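Long-range contacts in geranylgeranyl pyrophosphate synthase (Corynebacterium glutamicum, PDB 3LMD), which probably builds long-chain prenyl diphosphates by condensing isopentenyl diphosphate units onto an allylic diphosphate in a magnesium-dependent transferase reaction of isoprenoid biosynthesis: residues K75-M80 / V202-A207; S86-K91 / P332-K337; I98-V103 / S155-D160; L172-M177 / I196-G201. All coordinates share one frame; numbering follows the deposited sequence. Where two conformers were deposited one is given.

Contact 1 (K75-M80 / V202-A207)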
loop_
_atom_site.group_PDB
_atom_site.type_symbol
_atom_site.label_atom_id
_atom_site.label_comp_id
_atom_site.label_asym_id
_atom_site.label_seq_id
_atom_site.Cartn_x
_atom_site.Cartn_y
_atom_site.Cartn_z
ATOM N N LYS A 75 7.572 21.333 -10.883
ATOM C CA LYS A 75 8.457 21.318 -9.711
ATOM C C LYS A 75 7.826 20.640 -8.487
ATOM O O LYS A 75 6.687 20.921 -8.110
ATOM C CB LYS A 75 8.995 22.719 -9.388
ATOM C CG LYS A 75 10.136 23.147 -10.306
ATOM C CD LYS A 75 10.898 24.337 -9.757
ATOM C CE LYS A 75 12.147 24.601 -10.587
ATOM N NZ LYS A 75 13.050 25.588 -9.937
ATOM N N ARG A 76 8.587 19.732 -7.890
ATOM C CA ARG A 76 8.103 18.849 -6.822
ATOM C C ARG A 76 8.502 19.407 -5.451
ATOM O O ARG A 76 9.658 19.301 -5.029
ATOM C CB ARG A 76 8.724 17.479 -7.029
ATOM C CG ARG A 76 8.505 16.907 -8.449
ATOM C CD ARG A 76 8.887 15.434 -8.526
ATOM N NE ARG A 76 8.673 14.904 -9.871
ATOM C CZ ARG A 76 7.545 14.321 -10.274
ATOM N NH1 ARG A 76 7.443 13.885 -11.524
ATOM N NH2 ARG A 76 6.530 14.147 -9.422
ATOM N N PHE A 77 7.545 20.001 -4.745
ATOM C CA PHE A 77 7.871 20.693 -3.490
ATOM C C PHE A 77 8.486 19.799 -2.400
ATOM O O PHE A 77 9.426 20.208 -1.685
ATOM C CB PHE A 77 6.639 21.389 -2.894
ATOM C CG PHE A 77 6.939 22.030 -1.574
ATOM C CD1 PHE A 77 6.640 21.390 -0.380
ATOM C CD2 PHE A 77 7.616 23.239 -1.529
ATOM C CE1 PHE A 77 6.984 21.973 0.853
ATOM C CE2 PHE A 77 7.948 23.818 -0.322
ATOM C CZ PHE A 77 7.636 23.185 0.872
ATOM N N ARG A 78 7.940 18.601 -2.220
ATOM C CA ARG A 78 8.413 17.752 -1.107
ATOM C C ARG A 78 9.879 17.334 -1.242
ATOM O O ARG A 78 10.649 17.438 -0.265
ATOM C CB ARG A 78 7.500 16.549 -0.918
ATOM C CG ARG A 78 6.098 16.995 -0.518
ATOM C CD ARG A 78 5.031 15.886 -0.664
ATOM N NE ARG A 78 3.721 16.436 -0.307
ATOM C CZ ARG A 78 2.996 17.201 -1.120
ATOM N NH1 ARG A 78 3.421 17.445 -2.352
ATOM N NH2 ARG A 78 1.809 17.669 -0.726
ATOM N N PRO A 79 10.281 16.861 -2.436
ATOM C CA PRO A 79 11.719 16.571 -2.541
ATOM C C PRO A 79 12.575 17.834 -2.448
ATOM O O PRO A 79 13.658 17.781 -1.871
ATOM C CB PRO A 79 11.870 15.876 -3.910
ATOM C CG PRO A 79 10.492 15.911 -4.573
ATOM C CD PRO A 79 9.473 16.279 -3.544
ATOM N N MET A 80 12.096 18.958 -2.975
ATOM C CA MET A 80 12.859 20.209 -2.868
ATOM C C MET A 80 13.091 20.567 -1.405
ATOM O O MET A 80 14.183 20.975 -1.013
ATOM C CB MET A 80 12.120 21.383 -3.566
ATOM C CG MET A 80 12.957 22.686 -3.595
ATOM S SD MET A 80 12.046 24.229 -4.031
ATOM C CE MET A 80 11.348 24.644 -2.426
ATOM N N VAL A 202 2.102 15.827 7.622
ATOM C CA VAL A 202 3.080 14.846 8.122
ATOM C C VAL A 202 4.097 14.485 7.045
ATOM O O VAL A 202 5.241 14.138 7.354
ATOM C CB VAL A 202 2.486 13.493 8.680
ATOM C CG1 VAL A 202 1.765 13.701 10.006
ATOM C CG2 VAL A 202 1.615 12.783 7.607
ATOM N N LEU A 203 3.695 14.538 5.788
ATOM C CA LEU A 203 4.628 14.131 4.736
ATOM C C LEU A 203 5.635 15.240 4.411
ATOM O O LEU A 203 6.785 14.963 4.049
ATOM C CB LEU A 203 3.885 13.704 3.477
ATOM C CG LEU A 203 4.699 13.050 2.356
ATOM C CD1 LEU A 203 5.518 11.807 2.801
ATOM C CD2 LEU A 203 3.653 12.640 1.262
ATOM N N ILE A 204 5.212 16.491 4.539
ATOM C CA ILE A 204 6.159 17.601 4.371
ATOM C C ILE A 204 7.139 17.593 5.549
ATOM O O ILE A 204 8.348 17.745 5.357
ATOM C CB ILE A 204 5.407 18.944 4.243
ATOM C CG1 ILE A 204 4.527 18.908 2.985
ATOM C CG2 ILE A 204 6.368 20.125 4.144
ATOM C CD1 ILE A 204 3.552 20.078 2.928
ATOM N N ALA A 205 6.624 17.378 6.759
ATOM C CA ALA A 205 7.457 17.197 7.945
ATOM C C ALA A 205 8.463 16.073 7.711
ATOM O O ALA A 205 9.635 16.198 8.073
ATOM C CB ALA A 205 6.597 16.895 9.206
ATOM N N SER A 206 8.004 14.983 7.093
ATOM C CA SER A 206 8.869 13.844 6.821
ATOM C C SER A 206 9.999 14.189 5.848
ATOM O O SER A 206 11.101 13.708 5.991
ATOM C CB SER A 206 8.035 12.669 6.244
ATOM O OG SER A 206 8.883 11.638 5.809
ATOM N N ALA A 207 9.699 14.956 4.813
ATOM C CA ALA A 207 10.721 15.415 3.888
ATOM C C ALA A 207 11.827 16.187 4.643
ATOM O O ALA A 207 13.008 15.974 4.386
ATOM C CB ALA A 207 10.114 16.283 2.848
#
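CE1 of Phe77 touches CG2 of Ile204 at 3.8 Å, the methyl lying at the edge of the ring and in its plane. A flat aromatic suits this place, where helix 77-86 meets helix 188-214, since its edge serves Ile204 while Phe236 meets it edge-to-face. No hydrogen bond crosses between the two segments.

The extended aliphatic stem of Arg78 is the second apolar element. It crosses Leu203 and Ile204 at about a right angle: CD of Arg78 lies 4.0 Å from CD2 of Leu203, and NE of Arg78 lies 4.2 Å from CG1 of Ile204. Such a stem packs like a hydrocarbon although it ends in a charge. The side chain of Arg78 is about 9 Å from that of Asp115, seen to bind calcium in this protein. Both helices belong to the all-helical prenyl synthase fold, in which helices surround the active-site cavity, and the position of Arg78 is consistent with one near the diphosphate end of that cavity.

CB of Ala207 rests 3.4 Å from the carbonyl O of Arg78. The CA atoms of Arg78 and Ile204 are 5.9 Å apart, a close spacing consistent with the small Ala207.

Contact 2 (S86-K91 / P332-K337)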
loop_
_atom_site.group_PDB
_atom_site.type_symbol
_atom_site.label_atom_id
_atom_site.label_comp_id
_atom_site.label_asym_id
_atom_site.label_seq_id
_atom_site.Cartn_x
_atom_site.Cartn_y
_atom_site.Cartn_z
ATOM N N SER A 86 18.576 19.128 3.828
ATOM C CA SER A 86 19.882 18.463 3.871
ATOM C C SER A 86 21.025 19.486 3.924
ATOM O O SER A 86 22.117 19.169 4.352
ATOM C CB SER A 86 20.086 17.508 2.681
ATOM O OG SER A 86 20.460 18.223 1.506
ATOM N N GLU A 87 20.760 20.715 3.525
ATOM C CA GLU A 87 21.815 21.749 3.535
ATOM C C GLU A 87 22.306 22.021 4.949
ATOM O O GLU A 87 23.355 22.643 5.127
ATOM C CB GLU A 87 21.327 23.044 2.876
ATOM C CG GLU A 87 21.163 22.910 1.371
ATOM C CD GLU A 87 22.529 22.867 0.632
ATOM O OE1 GLU A 87 23.573 23.041 1.282
ATOM O OE2 GLU A 87 22.550 22.698 -0.596
ATOM N N PHE A 88 21.576 21.525 5.954
ATOM C CA PHE A 88 21.963 21.748 7.341
ATOM C C PHE A 88 22.846 20.652 7.915
ATOM O O PHE A 88 23.238 20.732 9.067
ATOM C CB PHE A 88 20.734 21.983 8.256
ATOM C CG PHE A 88 20.025 23.276 7.986
ATOM C CD1 PHE A 88 20.443 24.456 8.586
ATOM C CD2 PHE A 88 18.962 23.321 7.084
ATOM C CE1 PHE A 88 19.785 25.665 8.309
ATOM C CE2 PHE A 88 18.299 24.478 6.800
ATOM C CZ PHE A 88 18.713 25.693 7.412
ATOM N N GLY A 89 23.163 19.625 7.137
ATOM C CA GLY A 89 23.977 18.527 7.689
ATOM C C GLY A 89 25.383 18.571 7.089
ATOM O O GLY A 89 25.681 19.437 6.279
ATOM N N GLU A 90 26.231 17.617 7.455
ATOM C CA GLU A 90 27.594 17.547 6.919
ATOM C C GLU A 90 27.665 16.961 5.510
ATOM O O GLU A 90 28.660 17.138 4.816
ATOM C CB GLU A 90 28.495 16.716 7.846
ATOM C CG GLU A 90 28.346 17.024 9.326
ATOM C CD GLU A 90 29.283 16.180 10.189
ATOM O OE1 GLU A 90 30.423 15.916 9.748
ATOM O OE2 GLU A 90 28.883 15.784 11.309
ATOM N N LYS A 91 26.635 16.234 5.085
ATOM C CA LYS A 91 26.644 15.695 3.737
ATOM C C LYS A 91 25.382 16.075 2.964
ATOM O O LYS A 91 24.560 15.210 2.668
ATOM C CB LYS A 91 26.781 14.174 3.785
ATOM C CG LYS A 91 27.865 13.699 4.771
ATOM C CD LYS A 91 28.161 12.213 4.647
ATOM C CE LYS A 91 29.534 11.891 5.239
ATOM N NZ LYS A 91 29.816 10.428 5.263
ATOM N N PRO A 332 20.712 27.411 12.401
ATOM C CA PRO A 332 21.703 28.446 12.160
ATOM C C PRO A 332 21.325 29.346 11.004
ATOM O O PRO A 332 20.776 28.908 9.966
ATOM C CB PRO A 332 22.978 27.653 11.826
ATOM C CG PRO A 332 22.515 26.377 11.312
ATOM C CD PRO A 332 21.252 26.066 12.141
ATOM N N ASP A 333 21.646 30.612 11.187
ATOM C CA ASP A 333 21.400 31.624 10.207
ATOM C C ASP A 333 22.148 31.263 8.920
ATOM O O ASP A 333 23.285 30.767 8.969
ATOM C CB ASP A 333 21.828 32.964 10.808
ATOM C CG ASP A 333 21.261 33.157 12.240
ATOM O OD1 ASP A 333 20.460 32.295 12.703
ATOM O OD2 ASP A 333 21.605 34.155 12.907
ATOM N N SER A 334 21.482 31.455 7.783
ATOM C CA SER A 334 22.028 31.045 6.485
ATOM C C SER A 334 21.037 31.414 5.419
ATOM O O SER A 334 19.866 31.698 5.698
ATOM C CB SER A 334 22.281 29.535 6.430
ATOM O OG SER A 334 21.045 28.817 6.554
ATOM N N THR A 335 21.480 31.412 4.176
ATOM C CA THR A 335 20.610 31.697 3.072
ATOM C C THR A 335 19.592 30.598 2.917
ATOM O O THR A 335 18.530 30.828 2.424
ATOM C CB THR A 335 21.337 31.819 1.743
ATOM O OG1 THR A 335 22.118 30.662 1.517
ATOM C CG2 THR A 335 22.193 33.004 1.729
ATOM N N VAL A 336 19.938 29.397 3.322
ATOM C CA VAL A 336 18.945 28.314 3.210
ATOM C C VAL A 336 17.868 28.556 4.261
ATOM O O VAL A 336 16.687 28.420 3.982
ATOM C CB VAL A 336 19.559 26.932 3.368
ATOM C CG1 VAL A 336 18.445 25.816 3.326
ATOM C CG2 VAL A 336 20.545 26.688 2.226
ATOM N N LYS A 337 18.270 28.925 5.476
ATOM C CA LYS A 337 17.254 29.268 6.485
ATOM C C LYS A 337 16.289 30.325 5.973
ATOM O O LYS A 337 15.068 30.215 6.164
ATOM C CB LYS A 337 17.909 29.728 7.794
ATOM C CG LYS A 337 16.927 30.176 8.880
ATOM C CD LYS A 337 17.591 30.182 10.267
ATOM C CE LYS A 337 17.035 31.324 11.133
ATOM N NZ LYS A 337 17.590 31.225 12.534
#
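Phe88 reaches from the type I turn Ser86-Gly89 to the start of helix 335-349 and meets four residues there. With chi1 at -68° its CG lies beside the backbone N, and the ring is sent across to the other segment. One edge position, CE1 of Phe88, lies 3.8 Å from the carbonyl O of Pro332, which sits in the ring plane, while CD1 of Phe88 touches CG of Pro332 at 3.9 Å. Farther round the ring, CZ of Phe88 lies 3.8 Å from Lys337 N, and CE2 of Phe88 meets CG1 of Val336 at 3.7 Å, the two side chains running antiparallel.

Val336 uses both branches: CG1 meets Phe88 and also lies near CB of Glu87, while CG2 of Val336 packs on CB of Glu87 at 3.8 Å and on its CG. A beta-branched residue suits this double task. Glu87 bends at chi2 (-73°), and its carboxylate has only a weak, distant pairing with Arg39.

Ser334 is the N-cap of the helix. Its OG accepts from Lys337 N at 3.0 Å, nearly straight at 166°, and also lies beside CE1 of Phe88. Lys337 runs back past the cap, bent slightly at chi3, its NZ bonding to the carbonyls of Leu328 and Leu331 and forming a salt bridge to Asp333 OD1.

Dispersion thus joins the two segments, while the cap and the lysine amine find their polar partners on the 332-337 side.

Contact 3 (I98-V103 / S155-D160); sequences IKAAVV and SQLGTD
Leu157 fits against one flank of helix 95-118, where Ala100 and Val103 receive its CD1 branch. This is the close part of the contact. CD1 of Leu157 lies 3.8 Å from the backbone N of Ala100 and 4.1 Å from its CB, and CG2 of Val103 comes within 4.0 Å of the same Leu157 methyl. The small alanine lets the leucine come close to the helix backbone, while Val103, its side chain directed contrary to that of Leu157, adds bulk one turn farther on. The other branch, CD2 of Leu157, leans on the stem of Lys99, 4.1 Å from its CD. His214 of helix 188-214 also touches both Leu157 and Ala100.

Leu157 stands at the end of helix 132-157, and Gly158 follows with a positive phi of 115°. Glycine is suited to this: at those angles a CB would press against the preceding carbonyl O. Gly158 is in turn the N-cap of helix 159-181, making a tight joint between consecutive helices of the all-helical prenyl synthase fold. Near the joint, Ser155 and Thr159 pack on the second subunit.

Toward solvent the contact thins to a single polar link. Lys99 begins with CG anti to its N (chi1 -169°), passes slantwise over Leu157 and then bends at chi3, bringing NZ of Lys99 within 2.9 Å of OE1 of Gln156. The amine stands above the amide plane, 58° out of it, so no lone pair is addressed squarely. Gln156 is exposed, and the same lysine is only remotely and weakly paired with Glu95.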
loop_
_atom_site.group_PDB
_atom_site.type_symbol
_atom_site.label_atom_id
_atom_site.label_comp_id
_atom_site.label_asym_id
_atom_site.label_seq_id
_atom_site.Cartn_x
_atom_site.Cartn_y
_atom_site.Cartn_z
ATOM N N ILE A 98 19.231 12.272 -1.835
ATOM C CA ILE A 98 18.479 12.129 -3.088
ATOM C C ILE A 98 17.526 10.951 -3.015
ATOM O O ILE A 98 16.371 11.047 -3.430
ATOM C CB ILE A 98 19.415 11.849 -4.294
ATOM C CG1 ILE A 98 20.419 12.984 -4.492
ATOM C CG2 ILE A 98 18.625 11.610 -5.576
ATOM C CD1 ILE A 98 19.813 14.301 -4.502
ATOM N N LYS A 99 18.016 9.825 -2.534
ATOM C CA LYS A 99 17.174 8.631 -2.457
ATOM C C LYS A 99 15.992 8.802 -1.461
ATOM O O LYS A 99 14.865 8.356 -1.729
ATOM C CB LYS A 99 18.054 7.437 -2.047
ATOM C CG LYS A 99 17.421 6.084 -2.173
ATOM C CD LYS A 99 18.471 4.941 -1.989
ATOM C CE LYS A 99 19.637 5.035 -2.983
ATOM N NZ LYS A 99 20.442 3.772 -3.060
ATOM N N ALA A 100 16.262 9.386 -0.299
ATOM C CA ALA A 100 15.174 9.731 0.636
ATOM C C ALA A 100 14.131 10.667 0.014
ATOM O O ALA A 100 12.934 10.485 0.230
ATOM C CB ALA A 100 15.734 10.314 1.947
ATOM N N ALA A 101 14.558 11.653 -0.770
ATOM C CA ALA A 101 13.637 12.601 -1.397
ATOM C C ALA A 101 12.742 11.876 -2.382
ATOM O O ALA A 101 11.541 12.196 -2.511
ATOM C CB ALA A 101 14.406 13.745 -2.113
ATOM N N VAL A 102 13.311 10.874 -3.039
ATOM C CA VAL A 102 12.558 10.082 -3.992
ATOM C C VAL A 102 11.521 9.253 -3.233
ATOM O O VAL A 102 10.384 9.120 -3.672
ATOM C CB VAL A 102 13.475 9.190 -4.867
ATOM C CG1 VAL A 102 12.646 8.115 -5.645
ATOM C CG2 VAL A 102 14.328 10.072 -5.833
ATOM N N VAL A 103 11.926 8.702 -2.093
ATOM C CA VAL A 103 10.983 7.926 -1.288
ATOM C C VAL A 103 9.804 8.810 -0.874
ATOM O O VAL A 103 8.642 8.387 -0.958
ATOM C CB VAL A 103 11.678 7.330 -0.048
ATOM C CG1 VAL A 103 10.630 6.797 0.992
ATOM C CG2 VAL A 103 12.616 6.170 -0.482
ATOM N N SER A 155 15.013 0.053 2.022
ATOM C CA SER A 155 15.891 -1.042 2.468
ATOM C C SER A 155 17.368 -0.664 2.378
ATOM O O SER A 155 18.207 -1.239 3.071
ATOM C CB SER A 155 15.641 -2.347 1.687
ATOM O OG SER A 155 16.243 -2.350 0.367
ATOM N N GLN A 156 17.680 0.314 1.533
ATOM C CA GLN A 156 19.058 0.762 1.393
ATOM C C GLN A 156 19.330 1.971 2.285
ATOM O O GLN A 156 20.494 2.337 2.505
ATOM C CB GLN A 156 19.373 1.103 -0.074
ATOM C CG GLN A 156 19.216 -0.108 -1.017
ATOM C CD GLN A 156 19.646 0.232 -2.432
ATOM O OE1 GLN A 156 19.148 1.194 -3.020
ATOM N NE2 GLN A 156 20.590 -0.537 -2.972
ATOM N N LEU A 157 18.275 2.577 2.817
ATOM C CA LEU A 157 18.417 3.797 3.629
ATOM C C LEU A 157 18.548 3.470 5.111
ATOM O O LEU A 157 19.062 4.273 5.863
ATOM C CB LEU A 157 17.263 4.790 3.390
ATOM C CG LEU A 157 17.287 5.388 1.961
ATOM C CD1 LEU A 157 16.014 6.192 1.695
ATOM C CD2 LEU A 157 18.510 6.307 1.847
ATOM N N GLY A 158 18.080 2.298 5.531
ATOM C CA GLY A 158 18.276 1.892 6.920
ATOM C C GLY A 158 16.962 1.782 7.684
ATOM O O GLY A 158 15.939 2.332 7.267
ATOM N N THR A 159 16.984 1.086 8.814
ATOM C CA THR A 159 15.736 0.806 9.541
ATOM C C THR A 159 15.111 2.040 10.173
ATOM O O THR A 159 13.878 2.068 10.365
ATOM C CB THR A 159 15.936 -0.263 10.655
ATOM O OG1 THR A 159 16.956 0.178 11.544
ATOM C CG2 THR A 159 16.347 -1.572 10.070
ATOM N N ASP A 160 15.903 3.050 10.536
ATOM C CA ASP A 160 15.325 4.263 11.104
ATOM C C ASP A 160 14.433 4.961 10.066
ATOM O O ASP A 160 13.428 5.575 10.415
ATOM C CB ASP A 160 16.427 5.200 11.609
ATOM C CG ASP A 160 17.220 4.603 12.785
ATOM O OD1 ASP A 160 16.771 3.592 13.383
ATOM O OD2 ASP A 160 18.285 5.152 13.108
#

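Contact 4 (L172-M177 / I196-G201)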
loop_
_atom_site.group_PDB
_atom_site.type_symbol
_atom_site.label_atom_id
_atom_site.label_comp_id
_atom_site.label_asym_id
_atom_site.label_seq_id
_atom_site.Cartn_x
_atom_site.Cartn_y
_atom_site.Cartn_z
ATOM N N LEU A 172 -0.758 9.343 7.243
ATOM C CA LEU A 172 -1.376 9.767 5.989
ATOM C C LEU A 172 -2.625 8.963 5.751
ATOM O O LEU A 172 -3.632 9.505 5.319
ATOM C CB LEU A 172 -0.454 9.540 4.765
ATOM C CG LEU A 172 0.719 10.450 4.413
ATOM C CD1 LEU A 172 1.595 9.802 3.354
ATOM C CD2 LEU A 172 0.250 11.774 3.897
ATOM N N VAL A 173 -2.546 7.654 5.994
ATOM C CA VAL A 173 -3.689 6.782 5.755
ATOM C C VAL A 173 -4.796 7.130 6.770
ATOM O O VAL A 173 -5.981 7.140 6.441
ATOM C CB VAL A 173 -3.317 5.284 5.885
ATOM C CG1 VAL A 173 -4.592 4.437 5.828
ATOM C CG2 VAL A 173 -2.373 4.869 4.714
ATOM N N THR A 174 -4.385 7.440 7.995
ATOM C CA THR A 174 -5.345 7.802 9.051
ATOM C C THR A 174 -6.077 9.084 8.622
ATOM O O THR A 174 -7.289 9.176 8.763
ATOM C CB THR A 174 -4.658 7.970 10.424
ATOM O OG1 THR A 174 -4.083 6.716 10.807
ATOM C CG2 THR A 174 -5.646 8.454 11.532
ATOM N N GLY A 175 -5.344 10.059 8.085
ATOM C CA GLY A 175 -5.967 11.308 7.610
ATOM C C GLY A 175 -6.980 11.074 6.510
ATOM O O GLY A 175 -8.065 11.675 6.512
ATOM N N GLN A 176 -6.643 10.226 5.536
ATOM C CA GLN A 176 -7.607 9.882 4.472
ATOM C C GLN A 176 -8.864 9.205 5.058
ATOM O O GLN A 176 -9.992 9.496 4.657
ATOM C CB GLN A 176 -6.951 8.938 3.433
ATOM C CG GLN A 176 -5.724 9.540 2.724
ATOM C CD GLN A 176 -4.974 8.522 1.823
ATOM O OE1 GLN A 176 -4.199 7.689 2.301
ATOM N NE2 GLN A 176 -5.204 8.602 0.523
ATOM N N MET A 177 -8.675 8.276 5.980
ATOM C CA MET A 177 -9.831 7.580 6.614
ATOM C C MET A 177 -10.654 8.577 7.425
ATOM O O MET A 177 -11.873 8.538 7.409
ATOM C CB MET A 177 -9.349 6.439 7.550
ATOM C CG MET A 177 -10.504 5.536 8.056
ATOM S SD MET A 177 -11.237 4.480 6.732
ATOM C CE MET A 177 -10.110 3.119 6.868
ATOM N N ILE A 196 -5.978 17.898 7.956
ATOM C CA ILE A 196 -4.854 18.537 7.251
ATOM C C ILE A 196 -3.503 18.124 7.836
ATOM O O ILE A 196 -2.579 17.813 7.091
ATOM C CB ILE A 196 -4.957 20.071 7.244
ATOM C CG1 ILE A 196 -6.309 20.503 6.679
ATOM C CG2 ILE A 196 -3.790 20.684 6.442
ATOM C CD1 ILE A 196 -6.609 19.929 5.345
ATOM N N ARG A 197 -3.398 18.095 9.155
ATOM C CA ARG A 197 -2.139 17.659 9.803
ATOM C C ARG A 197 -1.735 16.261 9.305
ATOM O O ARG A 197 -0.559 16.006 9.002
ATOM C CB ARG A 197 -2.298 17.629 11.325
ATOM C CG ARG A 197 -1.029 17.240 12.086
ATOM C CD ARG A 197 -1.274 17.200 13.629
ATOM N NE ARG A 197 -2.487 16.445 13.956
ATOM C CZ ARG A 197 -2.555 15.118 14.044
ATOM N NH1 ARG A 197 -1.465 14.376 13.845
ATOM N NH2 ARG A 197 -3.720 14.529 14.324
ATOM N N GLU A 198 -2.706 15.343 9.236
ATOM C CA GLU A 198 -2.428 13.951 8.832
ATOM C C GLU A 198 -2.271 13.736 7.334
ATOM O O GLU A 198 -1.326 13.084 6.889
ATOM C CB GLU A 198 -3.508 13.001 9.369
ATOM C CG GLU A 198 -3.505 12.961 10.900
ATOM C CD GLU A 198 -4.784 12.359 11.463
ATOM O OE1 GLU A 198 -5.775 12.264 10.722
ATOM O OE2 GLU A 198 -4.804 12.022 12.657
ATOM N N LYS A 199 -3.194 14.278 6.556
ATOM C CA LYS A 199 -3.160 14.101 5.107
ATOM C C LYS A 199 -2.051 14.860 4.428
ATOM O O LYS A 199 -1.547 14.409 3.383
ATOM C CB LYS A 199 -4.471 14.579 4.451
ATOM C CG LYS A 199 -5.630 13.622 4.530
ATOM C CD LYS A 199 -6.724 13.996 3.477
ATOM C CE LYS A 199 -6.321 13.685 2.034
ATOM N NZ LYS A 199 -7.474 14.001 1.084
ATOM N N THR A 200 -1.704 16.031 4.961
ATOM C CA THR A 200 -0.752 16.931 4.274
ATOM C C THR A 200 0.512 17.273 5.084
ATOM O O THR A 200 1.637 17.213 4.563
ATOM C CB THR A 200 -1.413 18.282 3.903
ATOM O OG1 THR A 200 -2.534 18.055 3.035
ATOM C CG2 THR A 200 -0.414 19.203 3.199
ATOM N N GLY A 201 0.335 17.673 6.339
ATOM C CA GLY A 201 1.489 18.147 7.125
ATOM C C GLY A 201 2.539 17.067 7.333
ATOM O O GLY A 201 3.758 17.347 7.255
#
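Glu198 packs its CB and OE1 against Gly175, and the axes of segments 172-177 and 196-201 approach to 7.0 Å, crossing at -126°. The missing side chain is what permits it: a CB on Gly175 would clash with Lys199 N and Glu198 CB. The Glu198 chain, extended beyond CG, lays its carboxylate alongside the glycine backbone, with OE1 of Glu198 3.3 Å from Gly175 CA. Thr174 slants across it and sets its CG2 methyl 3.8 Å from OE2 of Glu198.

Lys199 lies on the next flank. Lys199 CG rests 3.5 Å from Gly175 C. A bend at chi3 (72°) turns the lysine chain on to Glu179, which takes its amine in a salt bridge; NZ also has a weak, remote pairing with Asp115 OD2. Leu172 brings CD2 to 3.2 Å from Lys199 O, while Leu172 CA makes a 3.4 Å CA-H...O contact with Glu198 O. Those two carbonyls belong to a wider pi-type turn at 197-201.

No conventional hydrogen bond spans the segments. The buried carboxylate of Glu198 is instead paired with Arg178 and, weakly, with Arg197, which would probably keep it ionised. Gln176 NE2 bonds to Asp115 OD1, a calcium ligand, placing this crossing next to the metal site.

Contacts 1 and 4 are buried, whereas contacts 2 and 3 lie partly open toward the surface, their centres about 22 and 20 Å from that of the chain. Helix 188-214 serves both inner contacts, which touch where Val202 and Leu203 meet Leu172; helix 159-181 is shared by contacts 3 and 4, and both of these reach the second subunit. Contact 1 also meets contact 3, through Pro79 and Ala101. Contact 2 touches none of the others and brings in the C-terminal helix. The chemistry follows position: the inner pair set charged residues near the calcium site, while the outer pair each centre on one apolar side chain with polar groups at the margin.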